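Esterase YbfF (Escherichia coli, PDB 3BF7) probably hydrolyses ester and thioester substrates, as an alpha/beta hydrolase with a helical cap over its catalytic domain. Local coordinates at residues A[3-8]-A[44-49]; A[199-204]-A[227-232]. The protein carries 1 engineered substitution. All coordinates share one frame; numbering follows the deposited sequence.

Contact 1 of 2, residues A[3-8]-A[44-49]; sequences LNIRAQ and NIIQVD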
ATOM      1  N   LEU A   3       7.455   5.144  11.835  1.00  9.81           N
ATOM      2  CA  LEU A   3       6.937   3.813  11.556  1.00  8.75           C
ATOM      3  C   LEU A   3       8.006   2.742  11.667  1.00  8.45           C
ATOM      4  O   LEU A   3       9.202   3.034  11.638  1.00  8.25           O
ATOM      5  CB  LEU A   3       6.368   3.771  10.137  1.00  7.90           C
ATOM      6  CG  LEU A   3       5.252   4.760   9.807  1.00  7.43           C
ATOM      7  CD1 LEU A   3       4.914   4.666   8.328  1.00  8.70           C
ATOM      8  CD2 LEU A   3       4.034   4.457  10.667  1.00  8.17           C
ATOM      9  N   ASN A   4       7.561   1.500  11.809  1.00  7.81           N
ATOM     10  CA  ASN A   4       8.476   0.375  11.837  1.00  7.62           C
ATOM     11  C   ASN A   4       8.898   0.213  10.380  1.00  7.01           C
ATOM     12  O   ASN A   4       8.060   0.276   9.472  1.00  7.40           O
ATOM     13  CB  ASN A   4       7.765  -0.894  12.308  1.00  7.69           C
ATOM     14  CG  ASN A   4       8.642  -2.126  12.191  1.00  7.13           C
ATOM     15  OD1 ASN A   4       8.227  -3.154  11.653  1.00  9.30           O
ATOM     16  ND2 ASN A   4       9.861  -2.028  12.698  1.00  6.16           N
ATOM     17  N   ILE A   5      10.193   0.029  10.151  1.00  8.00           N
ATOM     18  CA  ILE A   5      10.686  -0.131   8.794  1.00  9.22           C
ATOM     19  C   ILE A   5      11.777  -1.176   8.692  1.00  9.26           C
ATOM     20  O   ILE A   5      12.383  -1.570   9.690  1.00 10.41           O
ATOM     21  CB  ILE A   5      11.267   1.193   8.218  1.00 11.51           C
ATOM     22  CG1 ILE A   5      12.629   1.502   8.852  1.00 14.95           C
ATOM     23  CG2 ILE A   5      10.298   2.336   8.447  1.00 11.67           C
ATOM     24  CD1 ILE A   5      12.588   1.765  10.338  1.00 18.02           C
ATOM     25  N   ARG A   6      12.000  -1.621   7.463  1.00  9.31           N
ATOM     26  CA  ARG A   6      13.045  -2.574   7.130  1.00 10.62           C
ATOM     27  C   ARG A   6      13.784  -1.849   6.012  1.00  9.55           C
ATOM     28  O   ARG A   6      13.210  -1.604   4.947  1.00 10.30           O
ATOM     29  CB  ARG A   6      12.442  -3.874   6.599  1.00 13.71           C
ATOM     30  CG  ARG A   6      13.462  -4.958   6.301  1.00 19.18           C
ATOM     31  CD  ARG A   6      14.093  -5.483   7.580  1.00 22.88           C
ATOM     32  NE  ARG A   6      13.091  -6.017   8.497  1.00 27.24           N
ATOM     33  CZ  ARG A   6      12.251  -7.003   8.198  1.00 28.11           C
ATOM     34  NH1 ARG A   6      12.287  -7.570   6.999  1.00 30.93           N
ATOM     35  NH2 ARG A   6      11.371  -7.423   9.097  1.00 29.03           N
ATOM     36  N   ALA A   7      15.037  -1.482   6.263  1.00 10.77           N
ATOM     37  CA  ALA A   7      15.835  -0.765   5.278  1.00 11.55           C
ATOM     38  C   ALA A   7      16.962  -1.629   4.730  1.00 11.65           C
ATOM     39  O   ALA A   7      17.549  -2.436   5.450  1.00 12.11           O
ATOM     40  CB  ALA A   7      16.408   0.503   5.901  1.00 13.51           C
ATOM     41  N   GLN A   8      17.258  -1.456   3.448  1.00 11.96           N
ATOM     42  CA  GLN A   8      18.325  -2.210   2.810  1.00 13.46           C
ATOM     43  C   GLN A   8      19.067  -1.303   1.837  1.00 13.48           C
ATOM     44  O   GLN A   8      18.456  -0.594   1.034  1.00 12.97           O
ATOM     45  CB  GLN A   8      17.747  -3.425   2.082  1.00 15.12           C
ATOM     46  CG  GLN A   8      18.778  -4.470   1.693  1.00 20.44           C
ATOM     47  CD  GLN A   8      18.138  -5.777   1.270  1.00 21.46           C
ATOM     48  OE1 GLN A   8      17.366  -5.825   0.313  1.00 23.99           O
ATOM     49  NE2 GLN A   8      18.453  -6.850   1.989  1.00 24.73           N
ATOM     50  N   ASN A  44      18.383   2.401  -2.566  1.00 11.16           N
ATOM     51  CA  ASN A  44      18.294   2.082  -1.152  1.00  9.95           C
ATOM     52  C   ASN A  44      16.788   1.877  -1.028  1.00  8.92           C
ATOM     53  O   ASN A  44      16.010   2.604  -1.654  1.00  9.63           O
ATOM     54  CB  ASN A  44      18.725   3.255  -0.268  1.00 11.70           C
ATOM     55  CG  ASN A  44      20.227   3.425  -0.216  1.00 14.06           C
ATOM     56  OD1 ASN A  44      20.979   2.498  -0.515  1.00 13.93           O
ATOM     57  ND2 ASN A  44      20.673   4.609   0.185  1.00 17.33           N
ATOM     58  N   ILE A  45      16.377   0.885  -0.248  1.00  8.90           N
ATOM     59  CA  ILE A  45      14.960   0.586  -0.084  1.00  8.89           C
ATOM     60  C   ILE A  45      14.510   0.716   1.361  1.00  8.37           C
ATOM     61  O   ILE A  45      15.251   0.378   2.286  1.00  9.12           O
ATOM     62  CB  ILE A  45      14.643  -0.858  -0.538  1.00 10.45           C
ATOM     63  CG1 ILE A  45      15.055  -1.059  -1.998  1.00 12.50           C
ATOM     64  CG2 ILE A  45      13.164  -1.157  -0.335  1.00 13.22           C
ATOM     65  CD1 ILE A  45      14.332  -0.172  -2.977  1.00 13.35           C
ATOM     66  N   ILE A  46      13.292   1.216   1.542  1.00  7.66           N
ATOM     67  CA  ILE A  46      12.696   1.344   2.865  1.00  7.99           C
ATOM     68  C   ILE A  46      11.285   0.769   2.775  1.00  7.63           C
ATOM     69  O   ILE A  46      10.428   1.308   2.068  1.00  8.33           O
ATOM     70  CB  ILE A  46      12.593   2.815   3.340  1.00  8.40           C
ATOM     71  CG1 ILE A  46      13.983   3.457   3.412  1.00 10.64           C
ATOM     72  CG2 ILE A  46      11.923   2.865   4.712  1.00 10.14           C
ATOM     73  CD1 ILE A  46      14.505   3.950   2.081  1.00 13.37           C
ATOM     74  N   GLN A  47      11.057  -0.343   3.463  1.00  7.11           N
ATOM     75  CA  GLN A  47       9.743  -0.976   3.490  1.00  7.07           C
ATOM     76  C   GLN A  47       9.122  -0.614   4.832  1.00  7.18           C
ATOM     77  O   GLN A  47       9.699  -0.904   5.877  1.00  8.33           O
ATOM     78  CB  GLN A  47       9.883  -2.493   3.361  1.00  8.51           C
ATOM     79  CG  GLN A  47      10.351  -2.949   1.984  1.00 10.16           C
ATOM     80  CD  GLN A  47      10.811  -4.392   1.959  1.00 11.33           C
ATOM     81  OE1 GLN A  47      12.000  -4.672   1.800  1.00 14.92           O
ATOM     82  NE2 GLN A  47       9.875  -5.318   2.117  1.00 10.83           N
ATOM     83  N   VAL A  48       7.954   0.016   4.815  1.00  6.57           N
ATOM     84  CA  VAL A  48       7.316   0.422   6.059  1.00  7.07           C
ATOM     85  C   VAL A  48       6.066  -0.356   6.420  1.00  6.45           C
ATOM     86  O   VAL A  48       5.392  -0.929   5.559  1.00  7.26           O
ATOM     87  CB  VAL A  48       6.888   1.922   6.020  1.00  7.93           C
ATOM     88  CG1 VAL A  48       8.017   2.778   5.494  1.00  9.51           C
ATOM     89  CG2 VAL A  48       5.632   2.099   5.160  1.00  8.48           C
ATOM     90  N   ASP A  49       5.780  -0.383   7.717  1.00  6.60           N
ATOM     91  CA  ASP A  49       4.537  -0.957   8.209  1.00  6.32           C
ATOM     92  C   ASP A  49       3.702   0.305   8.440  1.00  5.95           C
ATOM     93  O   ASP A  49       4.131   1.222   9.146  1.00  6.00           O
ATOM     94  CB  ASP A  49       4.702  -1.665   9.559  1.00  6.75           C
ATOM     95  CG  ASP A  49       5.040  -3.141   9.428  1.00  6.11           C
ATOM     96  OD1 ASP A  49       4.630  -3.781   8.432  1.00  7.39           O
ATOM     97  OD2 ASP A  49       5.699  -3.666  10.355  1.00  6.60           O
TER
HETATM   98  O   HOH W   1      14.209  -3.392   2.992  1.00 17.41           O
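Arg6 and Gln47 face each other as a hydrogen-bonded antiparallel pair: Arg6 N reaches Gln47 O at 2.9 Å, and the return bond from Gln47 N to Arg6 O is almost straight at hydrogen (178°). Gln8 and Ile45 repeat the pattern, and Asp49 N adds one more bond, 3.0 Å to Asn4 O. The axes of 5-8 and 45-48 approach to 4.6 Å at 167°, as antiparallel neighbours do, with hydrogen-bonded and non-hydrogen-bonded pairs alternating. On the face of Arg6 and Gln47, a water donates to both Arg6 O and Gln47 OE1, so this backbone oxygen is gripped twice; Gln47 NE2 is engaged separately by Leu29 O.

Apolar contacts lie on the other face. Ile5 CG2 meets Val48 CG1 at 3.8 Å, while its CB rests 3.9 Å from Ile46 CG2. Having CG2 anti to the carbonyl carbon leaves CG1 of Ile5 between N and C (chi1 74°), and the ethyl arm leads off from the partner strand.

Leu3 bends around the carbonyl of Asp49, its CB 3.5 Å from Asp49 O and both methyls almost as near, and CD1 also crosses to Val48 CB at 4.1 Å. Replacing Leu3 by an alanine removes both methyls, which would probably cost Val48 CB its contact with CD1 and open a gap beside Asp49 O, which keeps its bond from Ser56 OG.

Asp49 OD1 and OD2 accept from Leu29 N and Leu55 N. Edge strand 5-8 is thus laid antiparallel onto 45-48, which on its other side pairs in parallel with 19-22, an arrangement that fits the alpha/beta hydrolase fold. Cohesion is mainly backbone bonding, with Ile5 and Ile46 touching Thr74 and Leu78 of helix 64-78.

Contact 2 of 2, residues A[199-204]-A[227-232]; sequences LFIPGG and HVIAGA
From His227 to Ile229 the loop runs parallel to 200-204, extending the pairing of strands 198-201 and 224-226 through three hydrogen bonds. His227 N donates to Phe200 O at 2.9 Å. Two residues on, Ile229 N does the same to Pro202 O, again at 2.9 Å, and both donors approach almost in line with the C=O bond. The third bond, Gly204 N to Ile229 O at 2.8 Å, differs: its donor sits above the carbonyl plane of Ile229, 42° out of it, consistent with the chain curling at Ile229, the first residue of a type II turn that ends at Ala232.

Pro202 has no N-H to offer His227 O; its ring carbon CD occupies the spot instead, 3.4 Å from that oxygen. The ring's CG touches Val228 CG2 at 4.1 Å, the two side chains crossing at about a right angle. The other methyl of Val228, CG1, lies over Gly204 CA at 3.6 Å.

On the opposite side of the backbones, Ile201 and Ile229 lie alongside one another. With CG1 of Ile201 anti to the carbonyl carbon (chi1 -56°), CG2 is the branch that reaches Ile229 CG1, at 3.6 Å, and helix 241-253 backs the pair through Ile248 and Ala243. Gly203 lacks a side chain, which lets Ala232 O settle 3.2 Å from Gly203 C; a beta carbon would collide with that oxygen.

Gly203 N bonds to Asp113 OD2, and Asp113 is probably the acid of a Ser-His-Asp triad. The chemistry is consistent with a second-shell role, the paired backbone probably helping to place the N-H that Asp113 OD2 accepts.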
ATOM      1  N   LEU A 199       2.912   7.636 -11.852  1.00  6.48           N
ATOM      2  CA  LEU A 199       2.535   6.371 -12.471  1.00  6.48           C
ATOM      3  C   LEU A 199       1.459   5.632 -11.694  1.00  5.89           C
ATOM      4  O   LEU A 199       1.581   5.429 -10.485  1.00  6.65           O
ATOM      5  CB  LEU A 199       3.759   5.454 -12.607  1.00  7.27           C
ATOM      6  CG  LEU A 199       3.492   4.067 -13.209  1.00  7.68           C
ATOM      7  CD1 LEU A 199       3.071   4.211 -14.666  1.00  9.87           C
ATOM      8  CD2 LEU A 199       4.742   3.201 -13.096  1.00  8.73           C
ATOM      9  N   PHE A 200       0.401   5.249 -12.400  1.00  5.69           N
ATOM     10  CA  PHE A 200      -0.686   4.473 -11.825  1.00  6.04           C
ATOM     11  C   PHE A 200      -0.649   3.120 -12.520  1.00  5.72           C
ATOM     12  O   PHE A 200      -0.554   3.051 -13.747  1.00  7.01           O
ATOM     13  CB  PHE A 200      -2.033   5.153 -12.059  1.00  6.50           C
ATOM     14  CG  PHE A 200      -2.225   6.378 -11.226  1.00  6.69           C
ATOM     15  CD1 PHE A 200      -1.551   7.555 -11.536  1.00  7.62           C
ATOM     16  CD2 PHE A 200      -3.006   6.332 -10.075  1.00  7.19           C
ATOM     17  CE1 PHE A 200      -1.647   8.671 -10.706  1.00  9.22           C
ATOM     18  CE2 PHE A 200      -3.106   7.442  -9.238  1.00  8.07           C
ATOM     19  CZ  PHE A 200      -2.425   8.611  -9.555  1.00  8.74           C
ATOM     20  N   ILE A 201      -0.702   2.051 -11.734  1.00  6.00           N
ATOM     21  CA  ILE A 201      -0.661   0.697 -12.275  1.00  6.82           C
ATOM     22  C   ILE A 201      -1.905  -0.076 -11.856  1.00  6.29           C
ATOM     23  O   ILE A 201      -1.929  -0.724 -10.804  1.00  6.78           O
ATOM     24  CB  ILE A 201       0.596  -0.066 -11.787  1.00  6.21           C
ATOM     25  CG1 ILE A 201       1.859   0.724 -12.142  1.00  7.68           C
ATOM     26  CG2 ILE A 201       0.653  -1.449 -12.432  1.00  7.83           C
ATOM     27  CD1 ILE A 201       3.143   0.112 -11.611  1.00  8.04           C
ATOM     28  N   PRO A 202      -2.966  -0.005 -12.672  1.00  6.90           N
ATOM     29  CA  PRO A 202      -4.208  -0.716 -12.362  1.00  7.03           C
ATOM     30  C   PRO A 202      -4.172  -2.176 -12.801  1.00  7.29           C
ATOM     31  O   PRO A 202      -3.443  -2.549 -13.727  1.00  8.10           O
ATOM     32  CB  PRO A 202      -5.267   0.048 -13.164  1.00  8.94           C
ATOM     33  CG  PRO A 202      -4.606   1.352 -13.525  1.00  8.80           C
ATOM     34  CD  PRO A 202      -3.183   0.963 -13.758  1.00  7.76           C
ATOM     35  N   GLY A 203      -4.958  -2.999 -12.120  1.00  7.95           N
ATOM     36  CA  GLY A 203      -5.077  -4.387 -12.512  1.00  8.12           C
ATOM     37  C   GLY A 203      -6.215  -4.409 -13.520  1.00  9.30           C
ATOM     38  O   GLY A 203      -7.265  -3.808 -13.284  1.00  9.32           O
ATOM     39  N   GLY A 204      -6.012  -5.089 -14.646  1.00  9.13           N
ATOM     40  CA  GLY A 204      -7.037  -5.162 -15.675  1.00 12.13           C
ATOM     41  C   GLY A 204      -8.335  -5.800 -15.218  1.00 11.01           C
ATOM     42  O   GLY A 204      -9.397  -5.527 -15.786  1.00 13.06           O
ATOM     43  N   HIS A 227      -0.747   2.446 -16.568  1.00 11.26           N
ATOM     44  CA  HIS A 227      -0.229   1.255 -17.220  1.00 12.73           C
ATOM     45  C   HIS A 227      -1.026   0.084 -16.666  1.00 11.95           C
ATOM     46  O   HIS A 227      -0.708  -0.449 -15.602  1.00 10.55           O
ATOM     47  CB  HIS A 227       1.252   1.073 -16.903  1.00 16.54           C
ATOM     48  CG  HIS A 227       1.901  -0.020 -17.690  1.00 20.64           C
ATOM     49  ND1 HIS A 227       1.400  -1.303 -17.739  1.00 23.08           N
ATOM     50  CD2 HIS A 227       3.000  -0.014 -18.481  1.00 23.20           C
ATOM     51  CE1 HIS A 227       2.159  -2.039 -18.527  1.00 24.15           C
ATOM     52  NE2 HIS A 227       3.136  -1.282 -18.991  1.00 23.03           N
ATOM     53  N   VAL A 228      -2.074  -0.299 -17.384  1.00 11.90           N
ATOM     54  CA  VAL A 228      -2.928  -1.392 -16.956  1.00 12.22           C
ATOM     55  C   VAL A 228      -2.289  -2.749 -17.208  1.00 12.14           C
ATOM     56  O   VAL A 228      -1.794  -3.024 -18.303  1.00 14.18           O
ATOM     57  CB  VAL A 228      -4.289  -1.335 -17.677  1.00 12.89           C
ATOM     58  CG1 VAL A 228      -5.163  -2.495 -17.234  1.00 14.62           C
ATOM     59  CG2 VAL A 228      -4.975  -0.010 -17.379  1.00 14.01           C
ATOM     60  N   ILE A 229      -2.296  -3.594 -16.182  1.00 10.62           N
ATOM     61  CA  ILE A 229      -1.732  -4.931 -16.292  1.00 11.38           C
ATOM     62  C   ILE A 229      -2.876  -5.900 -16.573  1.00 11.29           C
ATOM     63  O   ILE A 229      -3.702  -6.186 -15.704  1.00 10.08           O
ATOM     64  CB  ILE A 229      -1.010  -5.339 -14.987  1.00 11.70           C
ATOM     65  CG1 ILE A 229       0.044  -4.287 -14.615  1.00 13.93           C
ATOM     66  CG2 ILE A 229      -0.364  -6.707 -15.157  1.00 12.83           C
ATOM     67  CD1 ILE A 229       1.105  -4.051 -15.678  1.00 15.40           C
ATOM     68  N   ALA A 230      -2.925  -6.399 -17.803  1.00 12.91           N
ATOM     69  CA  ALA A 230      -3.978  -7.322 -18.212  1.00 13.92           C
ATOM     70  C   ALA A 230      -4.001  -8.603 -17.384  1.00 14.69           C
ATOM     71  O   ALA A 230      -2.960  -9.128 -16.999  1.00 14.88           O
ATOM     72  CB  ALA A 230      -3.821  -7.664 -19.692  1.00 15.14           C
ATOM     73  N   GLY A 231      -5.206  -9.093 -17.112  1.00 17.10           N
ATOM     74  CA  GLY A 231      -5.364 -10.322 -16.355  1.00 18.08           C
ATOM     75  C   GLY A 231      -4.906 -10.285 -14.911  1.00 17.74           C
ATOM     76  O   GLY A 231      -4.558 -11.322 -14.342  1.00 20.31           O
ATOM     77  N   ALA A 232      -4.910  -9.102 -14.304  1.00 15.40           N
ATOM     78  CA  ALA A 232      -4.488  -8.982 -12.916  1.00 13.09           C
ATOM     79  C   ALA A 232      -5.559  -8.362 -12.031  1.00 11.41           C
ATOM     80  O   ALA A 232      -6.267  -7.442 -12.442  1.00 11.03           O
ATOM     81  CB  ALA A 232      -3.205  -8.163 -12.830  1.00 13.47           C
TER

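Contacts 1 and 2 belong to the same mixed sheet but lie on opposite sides of the chain's centre, with their centres 25 Å apart and their nearest atoms about 14 Å apart, so neither touches the other. Contact 1 joins the antiparallel edge strand 5-8 to its neighbour; contact 2 continues the parallel pairing at the far edge into loops. The probable active site relates differently to each. Val48 of contact 1 lies near, without touching, the probable nucleophile elbow, whereas 227-232 of contact 2 leads directly on to His234, the probable triad histidine. On this evidence contact 1 is probably framework packing, and contact 2 probably supports the catalytic residues more closely.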